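Selenium-binding protein (Sulfolobus tokodaii, PDB 2ECE) is of uncharacterised function but belongs to the selenium-binding protein family of beta-propellers and may bind selenium. Local coordinates at residues A[307-312]-A[365-370]. Numbering follows the deposited sequence.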
ATOM      1  N   GLY A 307     -28.434 -11.859   5.373  1.00 53.85           N
ATOM      2  CA  GLY A 307     -28.905 -11.026   4.276  1.00 53.05           C
ATOM      3  C   GLY A 307     -28.008  -9.860   3.897  1.00 53.01           C
ATOM      4  O   GLY A 307     -26.947  -9.662   4.488  1.00 53.45           O
ATOM      5  N   ASN A 308     -28.438  -9.089   2.900  1.00 52.70           N
ATOM      6  CA  ASN A 308     -27.693  -7.923   2.426  1.00 51.93           C
ATOM      7  C   ASN A 308     -26.258  -8.230   2.006  1.00 50.79           C
ATOM      8  O   ASN A 308     -25.371  -7.384   2.133  1.00 51.24           O
ATOM      9  CB  ASN A 308     -27.684  -6.824   3.496  1.00 53.41           C
ATOM     10  CG  ASN A 308     -29.026  -6.122   3.630  1.00 55.19           C
ATOM     11  OD1 ASN A 308     -29.918  -6.295   2.795  1.00 55.48           O
ATOM     12  ND2 ASN A 308     -29.169  -5.312   4.675  1.00 55.18           N
ATOM     13  N   LEU A 309     -26.042  -9.438   1.494  1.00 48.55           N
ATOM     14  CA  LEU A 309     -24.725  -9.882   1.046  1.00 46.75           C
ATOM     15  C   LEU A 309     -24.573  -9.781  -0.467  1.00 45.45           C
ATOM     16  O   LEU A 309     -25.520 -10.028  -1.208  1.00 45.17           O
ATOM     17  CB  LEU A 309     -24.508 -11.341   1.450  1.00 45.91           C
ATOM     18  CG  LEU A 309     -23.613 -11.722   2.629  1.00 46.69           C
ATOM     19  CD1 LEU A 309     -23.828 -10.795   3.809  1.00 46.91           C
ATOM     20  CD2 LEU A 309     -23.914 -13.165   3.006  1.00 46.68           C
ATOM     21  N   PRO A 310     -23.375  -9.410  -0.947  1.00 44.38           N
ATOM     22  CA  PRO A 310     -23.178  -9.309  -2.396  1.00 43.62           C
ATOM     23  C   PRO A 310     -23.140 -10.726  -2.967  1.00 42.85           C
ATOM     24  O   PRO A 310     -22.806 -11.673  -2.252  1.00 42.64           O
ATOM     25  CB  PRO A 310     -21.838  -8.582  -2.510  1.00 43.15           C
ATOM     26  CG  PRO A 310     -21.112  -9.042  -1.281  1.00 43.00           C
ATOM     27  CD  PRO A 310     -22.184  -8.938  -0.221  1.00 43.33           C
ATOM     28  N   GLU A 311     -23.477 -10.867  -4.245  1.00 42.53           N
ATOM     29  CA  GLU A 311     -23.523 -12.176  -4.903  1.00 42.79           C
ATOM     30  C   GLU A 311     -22.353 -13.118  -4.599  1.00 41.54           C
ATOM     31  O   GLU A 311     -22.564 -14.292  -4.299  1.00 41.05           O
ATOM     32  CB  GLU A 311     -23.640 -11.989  -6.421  1.00 44.45           C
ATOM     33  CG  GLU A 311     -24.390 -13.110  -7.134  1.00 47.88           C
ATOM     34  CD  GLU A 311     -25.845 -13.213  -6.689  1.00 50.04           C
ATOM     35  OE1 GLU A 311     -26.555 -12.181  -6.722  1.00 50.88           O
ATOM     36  OE2 GLU A 311     -26.280 -14.322  -6.310  1.00 49.70           O
ATOM     37  N   ILE A 312     -21.128 -12.608  -4.669  1.00 40.49           N
ATOM     38  CA  ILE A 312     -19.952 -13.432  -4.426  1.00 38.22           C
ATOM     39  C   ILE A 312     -19.892 -14.028  -3.014  1.00 38.83           C
ATOM     40  O   ILE A 312     -19.247 -15.055  -2.798  1.00 38.89           O
ATOM     41  CB  ILE A 312     -18.656 -12.629  -4.716  1.00 38.23           C
ATOM     42  CG1 ILE A 312     -17.448 -13.566  -4.748  1.00 37.56           C
ATOM     43  CG2 ILE A 312     -18.473 -11.536  -3.677  1.00 36.36           C
ATOM     44  CD1 ILE A 312     -16.215 -12.944  -5.394  1.00 37.24           C
ATOM     45  N   GLY A 365     -18.145   2.065   7.154  1.00 27.59           N
ATOM     46  CA  GLY A 365     -18.724   1.313   6.050  1.00 27.28           C
ATOM     47  C   GLY A 365     -18.722  -0.184   6.308  1.00 27.90           C
ATOM     48  O   GLY A 365     -19.092  -0.630   7.392  1.00 28.30           O
ATOM     49  N   GLY A 366     -18.314  -0.966   5.310  1.00 28.17           N
ATOM     50  CA  GLY A 366     -18.252  -2.408   5.472  1.00 28.64           C
ATOM     51  C   GLY A 366     -19.534  -3.153   5.145  1.00 30.63           C
ATOM     52  O   GLY A 366     -20.639  -2.649   5.360  1.00 30.86           O
ATOM     53  N   ILE A 367     -19.388  -4.360   4.613  1.00 30.47           N
ATOM     54  CA  ILE A 367     -20.550  -5.173   4.283  1.00 30.51           C
ATOM     55  C   ILE A 367     -21.225  -5.585   5.593  1.00 32.20           C
ATOM     56  O   ILE A 367     -22.446  -5.733   5.656  1.00 32.28           O
ATOM     57  CB  ILE A 367     -20.143  -6.435   3.498  1.00 30.15           C
ATOM     58  CG1 ILE A 367     -19.530  -6.040   2.153  1.00 28.76           C
ATOM     59  CG2 ILE A 367     -21.353  -7.329   3.287  1.00 28.92           C
ATOM     60  CD1 ILE A 367     -18.837  -7.181   1.437  1.00 28.64           C
ATOM     61  N   PHE A 368     -20.424  -5.755   6.644  1.00 31.94           N
ATOM     62  CA  PHE A 368     -20.958  -6.154   7.939  1.00 33.98           C
ATOM     63  C   PHE A 368     -21.526  -4.996   8.755  1.00 34.19           C
ATOM     64  O   PHE A 368     -22.693  -5.028   9.136  1.00 34.76           O
ATOM     65  CB  PHE A 368     -19.890  -6.874   8.768  1.00 34.28           C
ATOM     66  CG  PHE A 368     -20.414  -7.444  10.060  1.00 37.13           C
ATOM     67  CD1 PHE A 368     -21.279  -8.538  10.055  1.00 37.96           C
ATOM     68  CD2 PHE A 368     -20.062  -6.874  11.281  1.00 37.41           C
ATOM     69  CE1 PHE A 368     -21.788  -9.055  11.247  1.00 38.41           C
ATOM     70  CE2 PHE A 368     -20.565  -7.382  12.482  1.00 38.86           C
ATOM     71  CZ  PHE A 368     -21.429  -8.474  12.465  1.00 38.24           C
ATOM     72  N   HIS A 369     -20.711  -3.975   9.017  1.00 33.86           N
ATOM     73  CA  HIS A 369     -21.147  -2.825   9.816  1.00 33.66           C
ATOM     74  C   HIS A 369     -22.015  -1.790   9.096  1.00 34.31           C
ATOM     75  O   HIS A 369     -22.896  -1.192   9.713  1.00 31.82           O
ATOM     76  CB  HIS A 369     -19.942  -2.078  10.401  1.00 33.46           C
ATOM     77  CG  HIS A 369     -19.129  -2.876  11.372  1.00 35.03           C
ATOM     78  ND1 HIS A 369     -19.665  -3.443  12.508  1.00 34.95           N
ATOM     79  CD2 HIS A 369     -17.803  -3.153  11.402  1.00 35.11           C
ATOM     80  CE1 HIS A 369     -18.704  -4.034  13.197  1.00 35.48           C
ATOM     81  NE2 HIS A 369     -17.565  -3.873  12.547  1.00 34.15           N
ATOM     82  N   ARG A 370     -21.764  -1.563   7.807  1.00 34.31           N
ATOM     83  CA  ARG A 370     -22.519  -0.552   7.065  1.00 34.84           C
ATOM     84  C   ARG A 370     -22.527   0.738   7.888  1.00 33.73           C
ATOM     85  O   ARG A 370     -23.502   1.492   7.891  1.00 32.39           O
ATOM     86  CB  ARG A 370     -23.958  -1.017   6.824  1.00 37.73           C
ATOM     87  CG  ARG A 370     -24.248  -1.410   5.385  1.00 42.90           C
ATOM     88  CD  ARG A 370     -23.607  -2.739   5.027  1.00 46.22           C
ATOM     89  NE  ARG A 370     -23.601  -3.007   3.585  1.00 49.31           N
ATOM     90  CZ  ARG A 370     -22.774  -2.427   2.716  1.00 51.23           C
ATOM     91  NH1 ARG A 370     -21.880  -1.541   3.141  1.00 50.91           N
ATOM     92  NH2 ARG A 370     -22.830  -2.742   1.425  1.00 50.19           N
TER
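The branches of I367 reach the CG-CD edge of P310 where two loops of the beta-propeller pack together; segment 307-312 lies between strands 291-304 and 318-319, and segment 365-370 follows strand 357-363 and precedes strand 386-388. Both ends of the forked isoleucine touch the proline ring. I367 CG2 lies 3.9 Å from P310 CD, and I367 CD1 lies 4.0 Å from P310 CG. The first torsion of I367 (chi1 -64°) sets CG2 anti to its backbone N and CG1 anti to the carbonyl carbon, beside the backbone N, sending the two branches to neighbouring ring atoms. L309 adds a looser apolar touch: its CA-CB bond points away from the other loop, yet L309 CD1 comes within 4.3 Å of I367 CG2. No hydrogen bond joins the two segments, and the contact between them is chiefly apolar. V319, on strand 318-319, touches both L309 and I367, while L313 and Y410 also pack on I367. Within 365-370, the backbone N of R370 bonds to G366 O, closing a turn that spans I367 to H369. The guanidinium of R370 bends back over this turn, with I367 CA under the rim of one face, and R370 NH1 makes a weak, strongly bent hydrogen bond of 2.8 Å to G366 O.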